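PDB 6A02: YfdX protein, which is of unknown molecular function but has been linked to both antibiotic stress and virulence in Salmonella Typhi. Local coordinates for residues K52-D57 with I134-T139; L147-E152 with G159-S164. One frame throughout, in Å; residues are numbered along the deposited sequence. Where two conformers were deposited one is given.

Contact 1. Residues K52-D57 with I134-T139; sequences KLLNDD and IPLQQT
The carbonyl oxygen of P135 takes two bonds from T139, the residue whose methyl group meets L54 across this contact. T139 OG1 donates to P135 O at 2.7 Å, and T139 N donates to the same oxygen at 2.9 Å. The two donors come from opposite faces of the carbonyl plane, the hydroxyl tilted 30° out of it. The shared oxygen ties T139 to P135 through both its backbone and its side chain. With chi1 at -54°, the branch left over, CG2, stands anti to the backbone N of T139 and touches L54 CD1 at 3.8 Å, the two side chains crossing at about a right angle.

L54 carries its side of the interface almost alone. While CD1 goes to the threonine, its other methyl, CD2, lies 4.3 Å from I134 CD1 and equally far from L136 CD1, so one leucine spans the end of the strand and the first turn of the helix. A24 of helix 19-36 and V143 also press on L54, which is buried.

Polar links accompany the apolar contact. A water donates to N55 OD1 at 2.9 Å and accepts a weak bond from Q137 NE2 at 3.4 Å. R140 ties in both sides, through NE to L54 O and through NH1 to Q137 OE1; its positive charge at the end of helix 40-54 would suit the partial negative charge expected there. D76 meanwhile accepts from the backbone N atoms of Q137 and Q138.

This is a strand-to-helix junction with P135 at the N-cap position, packed against the C-terminal end of helix 40-54, where helices 40-54 and 136-151 meet the antiparallel sheet.

Contact 2. Residues L147-E152 with G159-S164; sequences LSLMNE and GLLLKS
L149 CD1 and L161 CD1 come to 3.7 Å, with the side chains crossing at about a right angle, methyl on methyl. Q157 and A158, also on helix 155-167, touch L149 as well, and Y91 of the second subunit packs on it; E89 of that subunit lies on L161.

Methionine against leucine is the second apolar pair. M150 runs extended beyond CG, and this straight reach brings its terminal methyl CE tip to tip with L162 CD1 at 3.8 Å. Although the CB of neither residue is aimed at the opposite helix, their ends meet. S31 of helix 19-36 touches both.

Hydrogen bonding stays within each helix: N151 N donates to L147 O at 2.8 Å, and K163 N to G159 O at 2.9 Å, in ordinary helical steps.

Two neighbouring residues on each helix thus pair off in an antiparallel helical hairpin, L149 with L161 and M150 with L162. Such a seam probably rests on dispersion and the burial of methyl groups, with any specificity coming from fit of shape, as there is no polar pairing between the two segments to fix it.

How the contacts relate
From the N terminus, the chain passes helix 19-36 and then helix 40-54, whose end enters contact 1. That contact closes a long loop of 76 residues, holding strand 77-89, helices 94-109 and 113-122 and nearly all of strand 125-135, before the chain turns into helix 136-151. The far end of the same helix opens contact 2, which closes a short loop of six residues, four of them the start of helix 155-167. The two loops follow in series, neither nesting nor crossing. The centres of the two contacts lie 16 Å apart, their nearest atoms about 6 Å. Helix 136-151 therefore joins the sheet and helix 40-54 at one end to helix 155-167 at the other.

Contact 1. Residues K52-D57 with I134-T139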
loop_
_atom_site.group_PDB
_atom_site.type_symbol
_atom_site.label_atom_id
_atom_site.label_comp_id
_atom_site.label_asym_id
_atom_site.label_seq_id
_atom_site.Cartn_x
_atom_site.Cartn_y
_atom_site.Cartn_z
ATOM N N LYS A 52 23.069 -1.830 14.589
ATOM C CA LYS A 52 24.418 -2.031 14.066
ATOM C C LYS A 52 24.472 -1.766 12.567
ATOM O O LYS A 52 25.434 -1.169 12.068
ATOM C CB LYS A 52 24.925 -3.436 14.404
ATOM C CG LYS A 52 25.318 -3.591 15.862
ATOM C CD LYS A 52 25.971 -4.931 16.149
ATOM C CE LYS A 52 26.677 -4.891 17.490
ATOM N NZ LYS A 52 25.765 -4.409 18.566
ATOM N N LEU A 53 23.440 -2.185 11.834
ATOM C CA LEU A 53 23.422 -1.955 10.392
ATOM C C LEU A 53 23.376 -0.466 10.060
ATOM O O LEU A 53 24.092 -0.002 9.164
ATOM C CB LEU A 53 22.250 -2.697 9.754
ATOM C CG LEU A 53 22.324 -4.227 9.686
ATOM C CD1 LEU A 53 20.943 -4.831 9.490
ATOM C CD2 LEU A 53 23.245 -4.679 8.566
ATOM N N LEU A 54 22.526 0.298 10.758
ATOM C CA LEU A 54 22.352 1.710 10.434
ATOM C C LEU A 54 23.510 2.578 10.903
ATOM O O LEU A 54 23.619 3.728 10.461
ATOM C CB LEU A 54 21.056 2.234 11.061
ATOM C CG LEU A 54 19.768 1.686 10.461
ATOM C CD1 LEU A 54 18.577 2.107 11.317
ATOM C CD2 LEU A 54 19.619 2.185 9.026
ATOM N N ASN A 55 24.356 2.070 11.800
ATOM C CA ASN A 55 25.405 2.874 12.414
ATOM C C ASN A 55 26.789 2.328 12.102
ATOM O O ASN A 55 27.763 2.692 12.771
ATOM C CB ASN A 55 25.192 2.980 13.923
ATOM C CG ASN A 55 23.987 3.826 14.274
ATOM O OD1 ASN A 55 24.048 5.057 14.227
ATOM N ND2 ASN A 55 22.882 3.174 14.620
ATOM N N ASP A 56 26.887 1.463 11.099
ATOM C CA ASP A 56 28.153 0.874 10.686
ATOM C C ASP A 56 29.155 1.962 10.313
ATOM O O ASP A 56 28.969 2.668 9.318
ATOM C CB ASP A 56 27.899 -0.053 9.499
ATOM C CG ASP A 56 29.112 -0.885 9.125
ATOM O OD1 ASP A 56 30.228 -0.569 9.587
ATOM O OD2 ASP A 56 28.945 -1.860 8.362
ATOM N N ASP A 57 30.229 2.100 11.101
ATOM C CA ASP A 57 31.207 3.152 10.838
ATOM C C ASP A 57 32.043 2.884 9.593
ATOM O O ASP A 57 32.672 3.815 9.077
ATOM C CB ASP A 57 32.110 3.386 12.054
ATOM C CG ASP A 57 31.335 3.805 13.288
ATOM O OD1 ASP A 57 31.391 3.074 14.301
ATOM O OD2 ASP A 57 30.671 4.863 13.249
ATOM N N ILE A 134 14.492 6.337 3.440
ATOM C CA ILE A 134 14.274 6.599 4.865
ATOM C C ILE A 134 15.113 7.785 5.314
ATOM O O ILE A 134 16.199 8.033 4.766
ATOM C CB ILE A 134 14.583 5.387 5.758
ATOM C CG1 ILE A 134 16.040 4.952 5.596
ATOM C CG2 ILE A 134 13.583 4.246 5.499
ATOM C CD1 ILE A 134 16.494 3.999 6.674
ATOM N N PRO A 135 14.660 8.531 6.323
ATOM C CA PRO A 135 15.496 9.580 6.923
ATOM C C PRO A 135 16.492 8.919 7.864
ATOM O O PRO A 135 16.104 8.250 8.821
ATOM C CB PRO A 135 14.485 10.435 7.690
ATOM C CG PRO A 135 13.395 9.446 8.078
ATOM C CD PRO A 135 13.321 8.447 6.943
ATOM N N LEU A 136 17.783 9.103 7.595
ATOM C CA LEU A 136 18.783 8.257 8.241
ATOM C C LEU A 136 18.879 8.525 9.738
ATOM O O LEU A 136 18.800 7.593 10.553
ATOM C CB LEU A 136 20.139 8.430 7.566
ATOM C CG LEU A 136 21.300 7.632 8.168
ATOM C CD1 LEU A 136 20.995 6.139 8.279
ATOM C CD2 LEU A 136 22.561 7.869 7.337
ATOM N N GLN A 137 19.068 9.785 10.128
ATOM C CA GLN A 137 19.288 10.046 11.545
ATOM C C GLN A 137 18.008 9.856 12.341
ATOM O O GLN A 137 18.045 9.343 13.464
ATOM C CB GLN A 137 19.887 11.433 11.766
ATOM C CG GLN A 137 20.520 11.594 13.147
ATOM C CD GLN A 137 21.576 10.532 13.445
ATOM O OE1 GLN A 137 22.429 10.223 12.603
ATOM N NE2 GLN A 137 21.516 9.959 14.648
ATOM N N GLN A 138 16.866 10.244 11.772
ATOM C CA GLN A 138 15.593 10.032 12.454
ATOM C C GLN A 138 15.320 8.544 12.668
ATOM O O GLN A 138 14.823 8.139 13.728
ATOM C CB GLN A 138 14.474 10.724 11.676
ATOM C CG GLN A 138 13.097 10.642 12.316
ATOM C CD GLN A 138 12.072 11.548 11.628
ATOM O OE1 GLN A 138 12.239 11.955 10.469
ATOM N NE2 GLN A 138 10.993 11.857 12.344
ATOM N N THR A 139 15.660 7.709 11.684
ATOM C CA THR A 139 15.501 6.269 11.867
ATOM C C THR A 139 16.476 5.730 12.902
ATOM O O THR A 139 16.093 4.916 13.751
ATOM C CB THR A 139 15.649 5.530 10.535
ATOM O OG1 THR A 139 14.736 6.091 9.587
ATOM C CG2 THR A 139 15.325 4.041 10.687
HETATM O O HOH W 1 23.319 7.334 15.820
#

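Contact 2. Residues L147-E152 with G159-S164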
loop_
_atom_site.group_PDB
_atom_site.type_symbol
_atom_site.label_atom_id
_atom_site.label_comp_id
_atom_site.label_asym_id
_atom_site.label_seq_id
_atom_site.Cartn_x
_atom_site.Cartn_y
_atom_site.Cartn_z
ATOM N N LEU A 147 15.369 0.604 21.681
ATOM C CA LEU A 147 16.162 -0.324 22.484
ATOM C C LEU A 147 16.235 0.137 23.934
ATOM O O LEU A 147 16.087 -0.671 24.862
ATOM C CB LEU A 147 17.563 -0.470 21.895
ATOM C CG LEU A 147 17.712 -1.460 20.751
ATOM C CD1 LEU A 147 19.062 -1.264 20.086
ATOM C CD2 LEU A 147 17.544 -2.886 21.265
ATOM N N SER A 148 16.438 1.441 24.149
ATOM C CA SER A 148 16.465 1.968 25.511
ATOM C C SER A 148 15.142 1.720 26.223
ATOM O O SER A 148 15.119 1.341 27.400
ATOM C CB SER A 148 16.781 3.460 25.473
ATOM O OG SER A 148 18.084 3.697 24.962
ATOM N N LEU A 149 14.024 1.937 25.528
ATOM C CA LEU A 149 12.723 1.653 26.120
ATOM C C LEU A 149 12.571 0.170 26.427
ATOM O O LEU A 149 12.004 -0.202 27.465
ATOM C CB LEU A 149 11.608 2.129 25.181
ATOM C CG LEU A 149 11.508 3.648 25.042
ATOM C CD1 LEU A 149 10.657 4.031 23.834
ATOM C CD2 LEU A 149 10.929 4.268 26.313
ATOM N N MET A 150 13.068 -0.700 25.539
ATOM C CA MET A 150 13.034 -2.131 25.821
ATOM C C MET A 150 13.854 -2.466 27.064
ATOM O O MET A 150 13.411 -3.255 27.909
ATOM C CB MET A 150 13.516 -2.929 24.611
ATOM C CG MET A 150 12.567 -2.851 23.405
ATOM S SD MET A 150 13.195 -3.859 22.043
ATOM C CE MET A 150 12.444 -3.024 20.629
ATOM N N ASN A 151 15.033 -1.857 27.209
ATOM C CA ASN A 151 15.832 -2.078 28.416
ATOM C C ASN A 151 15.048 -1.691 29.660
ATOM O O ASN A 151 15.171 -2.328 30.718
ATOM C CB ASN A 151 17.126 -1.262 28.359
ATOM C CG ASN A 151 18.086 -1.739 27.288
ATOM O OD1 ASN A 151 18.019 -2.877 26.832
ATOM N ND2 ASN A 151 18.989 -0.859 26.884
ATOM N N GLU A 152 14.241 -0.638 29.559
ATOM C CA GLU A 152 13.450 -0.178 30.691
ATOM C C GLU A 152 12.178 -0.985 30.907
ATOM O O GLU A 152 11.483 -0.744 31.898
ATOM C CB GLU A 152 13.105 1.302 30.519
ATOM C CG GLU A 152 14.313 2.215 30.509
ATOM C CD GLU A 152 13.971 3.629 30.072
ATOM O OE1 GLU A 152 12.801 3.882 29.730
ATOM O OE2 GLU A 152 14.875 4.485 30.067
ATOM N N GLY A 159 7.439 -0.334 20.689
ATOM C CA GLY A 159 6.730 -0.701 19.476
ATOM C C GLY A 159 6.226 0.504 18.713
ATOM O O GLY A 159 6.258 0.525 17.476
ATOM N N LEU A 160 5.763 1.527 19.433
ATOM C CA LEU A 160 5.326 2.758 18.780
ATOM C C LEU A 160 6.459 3.413 18.002
ATOM O O LEU A 160 6.248 3.919 16.889
ATOM C CB LEU A 160 4.791 3.730 19.823
ATOM C CG LEU A 160 3.509 3.377 20.557
ATOM C CD1 LEU A 160 3.255 4.440 21.623
ATOM C CD2 LEU A 160 2.322 3.283 19.605
ATOM N N LEU A 161 7.670 3.426 18.567
ATOM C CA LEU A 161 8.800 4.033 17.866
ATOM C C LEU A 161 9.231 3.197 16.667
ATOM O O LEU A 161 9.620 3.745 15.628
ATOM C CB LEU A 161 9.977 4.199 18.817
ATOM C CG LEU A 161 10.026 5.480 19.618
ATOM C CD1 LEU A 161 11.273 5.453 20.450
ATOM C CD2 LEU A 161 10.037 6.678 18.686
ATOM N N LEU A 162 9.200 1.870 16.797
ATOM C CA LEU A 162 9.499 1.022 15.645
ATOM C C LEU A 162 8.487 1.244 14.524
ATOM O O LEU A 162 8.859 1.305 13.343
ATOM C CB LEU A 162 9.539 -0.444 16.074
ATOM C CG LEU A 162 10.627 -0.789 17.096
ATOM C CD1 LEU A 162 10.457 -2.233 17.504
ATOM C CD2 LEU A 162 12.013 -0.553 16.523
ATOM N N LYS A 163 7.205 1.393 14.874
ATOM C CA LYS A 163 6.189 1.666 13.860
ATOM C C LYS A 163 6.420 3.025 13.217
ATOM O O LYS A 163 6.302 3.167 11.991
ATOM C CB LYS A 163 4.793 1.593 14.489
ATOM C CG LYS A 163 3.644 1.767 13.476
ATOM C CD LYS A 163 3.731 0.694 12.385
ATOM C CE LYS A 163 2.541 0.731 11.421
ATOM N NZ LYS A 163 2.589 -0.424 10.467
ATOM N N SER A 164 6.765 4.031 14.027
ATOM C CA SER A 164 7.080 5.350 13.494
ATOM C C SER A 164 8.230 5.287 12.498
ATOM O O SER A 164 8.178 5.933 11.442
ATOM C CB SER A 164 7.424 6.302 14.627
ATOM O OG SER A 164 7.703 7.584 14.097
#